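Local coordinates for protein PrgB (Enterococcus faecalis, PDB 6EVU) that promotes cell aggregation, biofilm formation and conjugation by binding and compacting DNA, the part described here being its adhesin domain, at residues H15-S20 and Y225-Y230; T55-V60 and F69-K74; F282-T287 and Q300-S305. All coordinates share one frame; numbering follows the deposited sequence.

In the fold
The three contacts sample the adhesin domain from flank to flank. Contact 3 lies at its heart, its centre about 2 Å from that of the chain, where strands 280-287 and 299-302, from two antiparallel sheets, face each other. Contacts 1 and 2 sit on opposite sides, their centres about 21 and 20 Å from that of the chain and 38 Å apart. Contact 2 adjoins the core: Phe-69 CE1 packs 3.8 Å from Trp-301 N, next to Gln-300. A bound Tris molecule, probably from the crystallisation liquor, lies about 4 Å from the Gln-300 side chain, and a phosphate is held by Arg-73 in contact 2. Contact 1 stays about 11 Å from contact 3 (nearest atoms).

Contact 1: H15-S20 and Y225-Y230; sequences HKNENS and YINGSY
Asn-227 and Glu-18 form the tight part of this contact: the backbone N of Glu-18 donates to the side-chain OD1 of Asn-227 at 2.6 Å, a short bond with an N-H...O angle of 154°. The donor is tilted 25° from the carbonyl plane, and the same oxygen lies 3.0 Å from Glu-18 CB. With its CG anti to the backbone N (chi1 -168°), Asn-227 carries the amide across to the other loop. The type II turn from Ile-226 to Ser-229 presents both this amide and Gly-228, whose CA lies 3.4 Å from Asn-17 OD1. Beside them the Glu-18 chain bends at chi2, bringing OE1 to the edge of the Tyr-225 ring, 3.3 Å from CD2, with the carboxylate nearly perpendicular to the ring. At the far end of that ring, OH donates to Ser-229 O at 2.8 Å on a lone pair in the carbonyl plane, which holds the tyrosine against the turn that follows it.

The rest is looser and bridged by water. One water donates to Lys-16 O and, weakly, to Ser-229 O; another joins Glu-18 O to Asn-227 ND2. None of the touching residues is fully buried, and Asn-17 and Asn-227 are exposed. The contact is thus plain structural packing between two surface loops at the edge of the GbpC-type adhesin domain: 15-20 follows helix 4-13, with Lys-16 making a cation-pi contact to Tyr-12, while 225-230 connects strand 221-225 to strand 232-233, and the Ile-226 side chain reaches Ser-271 and Ala-310.

Contact 2: T55-V60 and F69-K74; sequences TDFNKV and FTKLRK. With PO4 (phosphate ion), chain B.
Lys-74 NZ reaches across to two backbone oxygens of segment 55-60, Phe-57 O at 2.8 Å and Lys-59 O at 2.9 Å, and also donates to Lys-71 O in its own segment at 2.7 Å. The three acceptors meet it differently: Lys-71 O offers an in-plane lone pair, Lys-59 O is approached with a 20° tilt, and Phe-57 O is met from above its carbonyl plane. A bend at chi4 (-78°) turns the ammonium into this nest of carbonyls, which probably favours its charged form. Lys-71 adds a further bond, from NZ to Asn-58 OD1 at 2.8 Å, again from above the carbonyl plane; its chain is extended beyond CG and so spans the gap to the amide.

Both lysines therefore tie residues 57-59 to the C-terminal end of helix 68-72, on the flank of this GbpC-type domain of the antigen I/II family. Where that helix ends, Arg-73 leaves helical geometry as the centre of an inverse gamma turn. Its NE donates to phosphate O4 at 2.9 Å, and Val-296 N also binds this ion, which is probably from the crystallisation liquor.

Around the polar groups, Phe-57 takes Lys-71 CB over one ring face in a CH-pi contact, 4.1 Å from the centroid. Leu-72 CD2 meets the edge of the same ring, 3.8 Å from CE1. Further out, Val-60 CG1 lies against Lys-71 CG, while Leu-72 also packs on Phe-158 and Ala-299 of the underlying strands.

Contact 3: F282-T287 and Q300-S305; sequences FSFGMT and QWFAFS
Phe-284 and Phe-302 form an offset stack, their ring centroids 4.2 Å apart and planes within 12° of parallel. Phe-302 CG sits over the centre of the Phe-284 ring, and Phe-302 CB adds a CH-pi contact to that same face, 3.8 Å from the centroid. Phe-282, from the same strand as Phe-284, completes the aromatic cluster by coming toward Phe-302 from the opposite direction: its ring edge meets Phe-302 with CE2 3.5 Å from CZ, the two planes inclined at 51°. Phe-282 also touches Tyr-195 and Leu-197 of strand 193-197.

These rings pack between two antiparallel sheets of the beta-rich adhesin domain. Strand 280-287 pairs with 169-179 and 211-215 in one, strand 299-302 with 157-160 in the other, and the two facing strands run nearly antiparallel (160°) with axes 8.5 Å apart, joined through side chains.

The polar contacts belong to Gln-300. Its chain, extended beyond CG, reaches the opposite strand, where NE2 donates to Gly-285 O at 3.2 Å from well above the carbonyl plane. OE1 accepts from a water that also donates to Phe-284 O, so both ends of the buried amide have a partner.

Van der Waals packing continues around this amide. Met-286 slides past Gln-300 in the opposite sense, with CG 3.4 Å from OE1 and SD 3.7 Å from Gln-300 CB.

Contact 1: H15-S20 and Y225-Y230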
loop_
_atom_site.group_PDB
_atom_site.type_symbol
_atom_site.label_atom_id
_atom_site.label_comp_id
_atom_site.label_asym_id
_atom_site.label_seq_id
_atom_site.Cartn_x
_atom_site.Cartn_y
_atom_site.Cartn_z
ATOM N N HIS A 15 -17.374 13.942 9.000
ATOM C CA HIS A 15 -18.276 13.093 9.766
ATOM C C HIS A 15 -19.620 12.917 9.065
ATOM O O HIS A 15 -20.675 12.919 9.706
ATOM C CB HIS A 15 -18.484 13.663 11.165
ATOM C CG HIS A 15 -17.249 13.634 12.008
ATOM N ND1 HIS A 15 -16.694 14.770 12.556
ATOM C CD2 HIS A 15 -16.455 12.605 12.387
ATOM C CE1 HIS A 15 -15.615 14.443 13.241
ATOM N NE2 HIS A 15 -15.451 13.136 13.158
ATOM N N LYS A 16 -19.598 12.790 7.738
ATOM C CA LYS A 16 -20.802 12.523 6.966
ATOM C C LYS A 16 -20.535 11.381 5.997
ATOM O O LYS A 16 -19.382 11.025 5.722
ATOM C CB LYS A 16 -21.291 13.779 6.206
ATOM C CG LYS A 16 -21.421 15.007 7.096
ATOM C CD LYS A 16 -22.552 15.928 6.692
ATOM C CE LYS A 16 -22.502 17.223 7.514
ATOM N NZ LYS A 16 -21.899 17.071 8.887
ATOM N N ASN A 17 -21.621 10.794 5.495
ATOM C CA ASN A 17 -21.535 9.866 4.381
ATOM C C ASN A 17 -21.705 10.649 3.083
ATOM O O ASN A 17 -21.645 11.878 3.071
ATOM C CB ASN A 17 -22.531 8.742 4.574
ATOM C CG ASN A 17 -22.211 7.928 5.798
ATOM O OD1 ASN A 17 -21.062 7.486 5.979
ATOM N ND2 ASN A 17 -23.210 7.754 6.676
ATOM N N GLU A 18 -21.857 9.961 1.961
ATOM C CA GLU A 18 -21.901 10.702 0.712
ATOM C C GLU A 18 -23.106 11.637 0.730
ATOM O O GLU A 18 -24.187 11.276 1.210
ATOM C CB GLU A 18 -21.934 9.766 -0.503
ATOM C CG GLU A 18 -21.670 10.499 -1.832
ATOM C CD GLU A 18 -20.189 10.452 -2.260
ATOM O OE1 GLU A 18 -19.651 9.359 -2.576
ATOM O OE2 GLU A 18 -19.552 11.534 -2.227
ATOM N N ASN A 19 -22.873 12.880 0.288
ATOM C CA ASN A 19 -23.911 13.904 0.298
ATOM C C ASN A 19 -25.021 13.571 -0.671
ATOM O O ASN A 19 -26.094 14.180 -0.599
ATOM C CB ASN A 19 -23.313 15.299 -0.011
ATOM C CG ASN A 19 -22.760 15.444 -1.448
ATOM O OD1 ASN A 19 -22.311 14.479 -2.084
ATOM N ND2 ASN A 19 -22.787 16.671 -1.949
ATOM N N SER A 20 -24.770 12.617 -1.564
ATOM C CA SER A 20 -25.634 12.377 -2.690
ATOM C C SER A 20 -25.847 10.898 -2.855
ATOM O O SER A 20 -25.237 10.058 -2.186
ATOM C CB SER A 20 -25.074 12.932 -4.009
ATOM O OG SER A 20 -26.126 12.997 -4.970
ATOM N N TYR A 225 -13.906 8.028 -3.713
ATOM C CA TYR A 225 -14.449 7.716 -2.393
ATOM C C TYR A 225 -15.473 6.583 -2.485
ATOM O O TYR A 225 -16.252 6.509 -3.440
ATOM C CB TYR A 225 -15.128 8.965 -1.788
ATOM C CG TYR A 225 -15.846 8.746 -0.460
ATOM C CD1 TYR A 225 -15.143 8.434 0.699
ATOM C CD2 TYR A 225 -17.241 8.846 -0.366
ATOM C CE1 TYR A 225 -15.789 8.238 1.912
ATOM C CE2 TYR A 225 -17.911 8.646 0.863
ATOM C CZ TYR A 225 -17.166 8.342 1.997
ATOM O OH TYR A 225 -17.776 8.129 3.200
ATOM N N ILE A 226 -15.463 5.693 -1.487
ATOM C CA ILE A 226 -16.520 4.696 -1.328
ATOM C C ILE A 226 -17.466 5.173 -0.247
ATOM O O ILE A 226 -17.021 5.550 0.843
ATOM C CB ILE A 226 -15.962 3.312 -0.964
ATOM C CG1 ILE A 226 -14.974 2.804 -2.023
ATOM C CG2 ILE A 226 -17.106 2.356 -0.676
ATOM C CD1 ILE A 226 -14.173 1.563 -1.567
ATOM N N ASN A 227 -18.777 5.143 -0.530
ATOM C CA ASN A 227 -19.726 5.673 0.440
ATOM C C ASN A 227 -19.674 4.885 1.741
ATOM O O ASN A 227 -19.681 3.649 1.739
ATOM C CB ASN A 227 -21.131 5.668 -0.126
ATOM C CG ASN A 227 -22.090 6.489 0.732
ATOM O OD1 ASN A 227 -21.676 7.450 1.380
ATOM N ND2 ASN A 227 -23.337 6.137 0.727
ATOM N N GLY A 228 -19.617 5.620 2.860
ATOM C CA GLY A 228 -19.507 5.047 4.180
ATOM C C GLY A 228 -18.093 4.745 4.608
ATOM O O GLY A 228 -17.883 4.364 5.767
ATOM N N SER A 229 -17.113 4.924 3.725
ATOM C CA SER A 229 -15.718 4.707 4.100
ATOM C C SER A 229 -15.239 5.874 4.952
ATOM O O SER A 229 -15.728 7.012 4.836
ATOM C CB SER A 229 -14.836 4.566 2.869
ATOM O OG SER A 229 -13.456 4.649 3.244
ATOM N N TYR A 230 -14.315 5.580 5.856
ATOM C CA TYR A 230 -13.763 6.629 6.699
ATOM C C TYR A 230 -12.577 7.304 6.054
ATOM O O TYR A 230 -12.104 8.314 6.587
ATOM C CB TYR A 230 -13.352 6.065 8.065
ATOM C CG TYR A 230 -14.551 5.772 8.923
ATOM C CD1 TYR A 230 -15.342 4.667 8.661
ATOM C CD2 TYR A 230 -14.907 6.608 9.985
ATOM C CE1 TYR A 230 -16.492 4.403 9.428
ATOM C CE2 TYR A 230 -16.034 6.343 10.754
ATOM C CZ TYR A 230 -16.807 5.228 10.477
ATOM O OH TYR A 230 -17.929 4.935 11.218
HETATM O O HOH W 1 -17.767 8.697 6.856
HETATM O O HOH W 2 -25.054 8.493 1.483
#

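Contact 2: T55-V60 and F69-K74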
loop_
_atom_site.group_PDB
_atom_site.type_symbol
_atom_site.label_atom_id
_atom_site.label_comp_id
_atom_site.label_asym_id
_atom_site.label_seq_id
_atom_site.Cartn_x
_atom_site.Cartn_y
_atom_site.Cartn_z
ATOM N N THR A 55 19.488 -12.863 7.661
ATOM C CA THR A 55 19.994 -12.988 9.027
ATOM C C THR A 55 20.109 -11.631 9.726
ATOM O O THR A 55 20.028 -11.576 10.952
ATOM C CB THR A 55 21.327 -13.737 9.045
ATOM O OG1 THR A 55 22.291 -13.067 8.227
ATOM C CG2 THR A 55 21.109 -15.100 8.451
ATOM N N ASP A 56 20.282 -10.532 8.969
ATOM C CA ASP A 56 20.219 -9.195 9.558
ATOM C C ASP A 56 18.773 -8.766 9.728
ATOM O O ASP A 56 18.386 -8.201 10.760
ATOM C CB ASP A 56 20.970 -8.190 8.694
ATOM C CG ASP A 56 22.477 -8.439 8.687
ATOM O OD1 ASP A 56 23.048 -8.872 9.738
ATOM O OD2 ASP A 56 23.110 -8.230 7.622
ATOM N N PHE A 57 17.952 -9.054 8.729
ATOM C CA PHE A 57 16.569 -8.637 8.815
ATOM C C PHE A 57 15.837 -9.311 9.969
ATOM O O PHE A 57 14.947 -8.716 10.591
ATOM C CB PHE A 57 15.865 -8.938 7.489
ATOM C CG PHE A 57 14.403 -8.636 7.545
ATOM C CD1 PHE A 57 13.950 -7.318 7.484
ATOM C CD2 PHE A 57 13.472 -9.666 7.744
ATOM C CE1 PHE A 57 12.586 -7.040 7.600
ATOM C CE2 PHE A 57 12.105 -9.373 7.842
ATOM C CZ PHE A 57 11.682 -8.057 7.807
ATOM N N ASN A 58 16.163 -10.574 10.262
ATOM C CA ASN A 58 15.378 -11.308 11.238
ATOM C C ASN A 58 15.748 -10.985 12.686
ATOM O O ASN A 58 15.060 -11.457 13.598
ATOM C CB ASN A 58 15.503 -12.815 10.972
ATOM C CG ASN A 58 14.613 -13.245 9.845
ATOM O OD1 ASN A 58 13.531 -12.696 9.670
ATOM N ND2 ASN A 58 15.053 -14.225 9.066
ATOM N N LYS A 59 16.783 -10.186 12.926
ATOM C CA LYS A 59 17.183 -9.896 14.293
ATOM C C LYS A 59 16.305 -8.828 14.909
ATOM O O LYS A 59 16.030 -7.788 14.297
ATOM C CB LYS A 59 18.611 -9.424 14.305
ATOM C CG LYS A 59 19.539 -10.561 14.028
ATOM C CD LYS A 59 20.939 -10.057 13.971
ATOM C CE LYS A 59 21.953 -11.162 14.009
ATOM N NZ LYS A 59 23.232 -10.409 14.057
ATOM N N VAL A 60 15.890 -9.065 16.147
ATOM C CA VAL A 60 15.174 -8.052 16.890
ATOM C C VAL A 60 15.879 -7.848 18.234
ATOM O O VAL A 60 16.817 -8.546 18.596
ATOM C CB VAL A 60 13.685 -8.422 17.084
ATOM C CG1 VAL A 60 12.986 -8.610 15.725
ATOM C CG2 VAL A 60 13.608 -9.688 17.885
ATOM N N PHE A 69 6.301 -6.747 11.349
ATOM C CA PHE A 69 6.326 -5.299 11.508
ATOM C C PHE A 69 7.435 -4.898 12.461
ATOM O O PHE A 69 8.074 -3.857 12.274
ATOM C CB PHE A 69 4.952 -4.798 11.986
ATOM C CG PHE A 69 3.811 -5.209 11.071
ATOM C CD1 PHE A 69 3.632 -4.571 9.861
ATOM C CD2 PHE A 69 2.943 -6.235 11.441
ATOM C CE1 PHE A 69 2.644 -4.942 9.007
ATOM C CE2 PHE A 69 1.901 -6.626 10.585
ATOM C CZ PHE A 69 1.759 -5.962 9.360
ATOM N N THR A 70 7.611 -5.670 13.539
ATOM C CA THR A 70 8.666 -5.358 14.492
ATOM C C THR A 70 10.021 -5.482 13.812
ATOM O O THR A 70 10.883 -4.620 13.998
ATOM C CB THR A 70 8.543 -6.265 15.712
ATOM O OG1 THR A 70 7.319 -5.949 16.410
ATOM C CG2 THR A 70 9.720 -6.023 16.688
ATOM N N LYS A 71 10.213 -6.529 13.003
ATOM C CA LYS A 71 11.449 -6.671 12.238
ATOM C C LYS A 71 11.690 -5.487 11.303
ATOM O O LYS A 71 12.851 -5.076 11.097
ATOM C CB LYS A 71 11.434 -7.984 11.450
ATOM C CG LYS A 71 11.527 -9.200 12.381
ATOM C CD LYS A 71 11.413 -10.498 11.559
ATOM C CE LYS A 71 11.492 -11.737 12.475
ATOM N NZ LYS A 71 11.488 -12.955 11.575
ATOM N N LEU A 72 10.633 -4.968 10.709
ATOM C CA LEU A 72 10.733 -3.824 9.823
ATOM C C LEU A 72 11.148 -2.535 10.510
ATOM O O LEU A 72 11.832 -1.732 9.929
ATOM C CB LEU A 72 9.435 -3.607 9.061
ATOM C CG LEU A 72 9.205 -4.577 7.921
ATOM C CD1 LEU A 72 7.766 -4.540 7.471
ATOM C CD2 LEU A 72 10.142 -4.277 6.770
ATOM N N ARG A 73 10.706 -2.336 11.747
ATOM C CA ARG A 73 10.980 -1.090 12.443
ATOM C C ARG A 73 12.344 -0.959 13.113
ATOM O O ARG A 73 12.455 -0.823 14.305
ATOM C CB ARG A 73 9.870 -0.802 13.452
ATOM C CG ARG A 73 8.516 -0.562 12.832
ATOM C CD ARG A 73 7.505 -0.084 13.849
ATOM N NE ARG A 73 7.470 -1.001 14.963
ATOM C CZ ARG A 73 6.634 -2.018 15.067
ATOM N NH1 ARG A 73 5.714 -2.233 14.159
ATOM N NH2 ARG A 73 6.714 -2.806 16.103
ATOM N N LYS A 74 13.368 -1.003 12.294
ATOM C CA LYS A 74 14.734 -0.807 12.695
ATOM C C LYS A 74 15.424 -0.101 11.528
ATOM O O LYS A 74 14.997 -0.198 10.395
ATOM C CB LYS A 74 15.427 -2.093 13.125
ATOM C CG LYS A 74 15.561 -3.177 12.088
ATOM C CD LYS A 74 16.423 -4.313 12.618
ATOM C CE LYS A 74 16.318 -5.560 11.757
ATOM N NZ LYS A 74 15.065 -6.283 12.029
HETATM P P PO4 B . 8.337 1.306 17.942
HETATM O O1 PO4 B . 6.882 1.044 18.283
HETATM O O2 PO4 B . 8.409 2.652 17.221
HETATM O O3 PO4 B . 9.127 1.412 19.235
HETATM O O4 PO4 B . 9.013 0.234 17.134
#

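Contact 3: F282-T287 and Q300-S305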
loop_
_atom_site.group_PDB
_atom_site.type_symbol
_atom_site.label_atom_id
_atom_site.label_comp_id
_atom_site.label_asym_id
_atom_site.label_seq_id
_atom_site.Cartn_x
_atom_site.Cartn_y
_atom_site.Cartn_z
ATOM N N PHE A 282 0.905 5.713 -7.879
ATOM C CA PHE A 282 0.334 6.433 -6.739
ATOM C C PHE A 282 1.303 6.238 -5.584
ATOM O O PHE A 282 2.272 5.468 -5.696
ATOM C CB PHE A 282 -1.066 5.915 -6.381
ATOM C CG PHE A 282 -1.063 4.464 -5.971
ATOM C CD1 PHE A 282 -1.066 3.454 -6.912
ATOM C CD2 PHE A 282 -1.021 4.133 -4.602
ATOM C CE1 PHE A 282 -0.991 2.118 -6.537
ATOM C CE2 PHE A 282 -0.963 2.800 -4.190
ATOM C CZ PHE A 282 -0.936 1.783 -5.162
ATOM N N SER A 283 1.061 6.952 -4.464
ATOM C CA SER A 283 1.894 6.703 -3.275
ATOM C C SER A 283 1.094 6.172 -2.092
ATOM O O SER A 283 -0.117 6.431 -1.950
ATOM C CB SER A 283 2.649 7.978 -2.853
ATOM O OG SER A 283 3.514 8.324 -3.900
ATOM N N PHE A 284 1.768 5.429 -1.211
ATOM C CA PHE A 284 1.098 4.956 0.004
ATOM C C PHE A 284 2.023 5.198 1.188
ATOM O O PHE A 284 3.239 5.266 1.031
ATOM C CB PHE A 284 0.653 3.462 -0.097
ATOM C CG PHE A 284 1.816 2.493 -0.336
ATOM C CD1 PHE A 284 2.484 1.929 0.723
ATOM C CD2 PHE A 284 2.198 2.178 -1.634
ATOM C CE1 PHE A 284 3.546 1.035 0.507
ATOM C CE2 PHE A 284 3.273 1.255 -1.865
ATOM C CZ PHE A 284 3.937 0.719 -0.768
ATOM N N GLY A 285 1.485 5.248 2.394
ATOM C CA GLY A 285 2.370 5.520 3.501
ATOM C C GLY A 285 1.673 5.552 4.836
ATOM O O GLY A 285 0.591 4.968 5.023
ATOM N N MET A 286 2.393 6.108 5.793
ATOM C CA MET A 286 1.904 6.246 7.156
ATOM C C MET A 286 2.216 7.651 7.644
ATOM O O MET A 286 3.341 8.124 7.470
ATOM C CB MET A 286 2.543 5.212 8.094
ATOM C CG MET A 286 2.600 3.808 7.478
ATOM S SD MET A 286 3.549 2.675 8.574
ATOM C CE MET A 286 2.354 2.430 9.923
ATOM N N THR A 287 1.234 8.293 8.301
ATOM C CA THR A 287 1.422 9.641 8.826
ATOM C C THR A 287 1.031 9.731 10.304
ATOM O O THR A 287 0.011 9.180 10.734
ATOM C CB THR A 287 0.637 10.676 8.014
ATOM O OG1 THR A 287 1.044 11.963 8.467
ATOM C CG2 THR A 287 -0.899 10.498 8.194
ATOM N N GLN A 300 4.253 -1.015 7.589
ATOM C CA GLN A 300 2.905 -1.322 7.122
ATOM C C GLN A 300 2.956 -2.449 6.097
ATOM O O GLN A 300 3.987 -2.748 5.490
ATOM C CB GLN A 300 2.258 -0.068 6.491
ATOM C CG GLN A 300 2.870 0.256 5.125
ATOM C CD GLN A 300 2.487 1.657 4.651
ATOM O OE1 GLN A 300 3.318 2.514 4.418
ATOM N NE2 GLN A 300 1.197 1.870 4.472
ATOM N N TRP A 301 1.766 -3.041 5.880
ATOM C CA TRP A 301 1.579 -3.997 4.797
ATOM C C TRP A 301 0.750 -3.303 3.734
ATOM O O TRP A 301 -0.326 -2.797 4.059
ATOM C CB TRP A 301 0.844 -5.226 5.347
ATOM C CG TRP A 301 0.422 -6.216 4.276
ATOM C CD1 TRP A 301 1.019 -6.409 3.082
ATOM C CD2 TRP A 301 -0.692 -7.132 4.322
ATOM N NE1 TRP A 301 0.365 -7.366 2.344
ATOM C CE2 TRP A 301 -0.695 -7.826 3.088
ATOM C CE3 TRP A 301 -1.707 -7.396 5.261
ATOM C CZ2 TRP A 301 -1.675 -8.806 2.795
ATOM C CZ3 TRP A 301 -2.649 -8.383 4.973
ATOM C CH2 TRP A 301 -2.636 -9.040 3.741
ATOM N N PHE A 302 1.247 -3.262 2.501
ATOM C CA PHE A 302 0.485 -2.705 1.382
ATOM C C PHE A 302 0.257 -3.832 0.382
ATOM O O PHE A 302 1.183 -4.257 -0.297
ATOM C CB PHE A 302 1.160 -1.522 0.683
ATOM C CG PHE A 302 0.247 -0.935 -0.349
ATOM C CD1 PHE A 302 -0.802 -0.096 0.073
ATOM C CD2 PHE A 302 0.290 -1.363 -1.645
ATOM C CE1 PHE A 302 -1.708 0.416 -0.828
ATOM C CE2 PHE A 302 -0.668 -0.871 -2.597
ATOM C CZ PHE A 302 -1.651 0.004 -2.175
ATOM N N ALA A 303 -0.991 -4.269 0.251
ATOM C CA ALA A 303 -1.366 -5.282 -0.725
ATOM C C ALA A 303 -2.009 -4.612 -1.932
ATOM O O ALA A 303 -2.830 -3.698 -1.767
ATOM C CB ALA A 303 -2.357 -6.265 -0.103
ATOM N N PHE A 304 -1.662 -5.093 -3.117
ATOM C CA PHE A 304 -2.203 -4.595 -4.376
ATOM C C PHE A 304 -3.121 -5.626 -5.002
ATOM O O PHE A 304 -2.700 -6.752 -5.237
ATOM C CB PHE A 304 -1.109 -4.281 -5.385
ATOM C CG PHE A 304 -1.651 -3.812 -6.682
ATOM C CD1 PHE A 304 -2.040 -2.485 -6.820
ATOM C CD2 PHE A 304 -1.820 -4.704 -7.778
ATOM C CE1 PHE A 304 -2.581 -2.022 -8.056
ATOM C CE2 PHE A 304 -2.327 -4.224 -9.029
ATOM C CZ PHE A 304 -2.724 -2.909 -9.155
ATOM N N SER A 305 -4.366 -5.226 -5.303
ATOM C CA SER A 305 -5.261 -6.116 -6.042
ATOM C C SER A 305 -6.360 -5.289 -6.681
ATOM O O SER A 305 -6.498 -4.094 -6.433
ATOM C CB SER A 305 -5.896 -7.188 -5.137
ATOM O OG SER A 305 -7.059 -6.705 -4.484
HETATM O O HOH W 3 5.180 3.512 2.333
#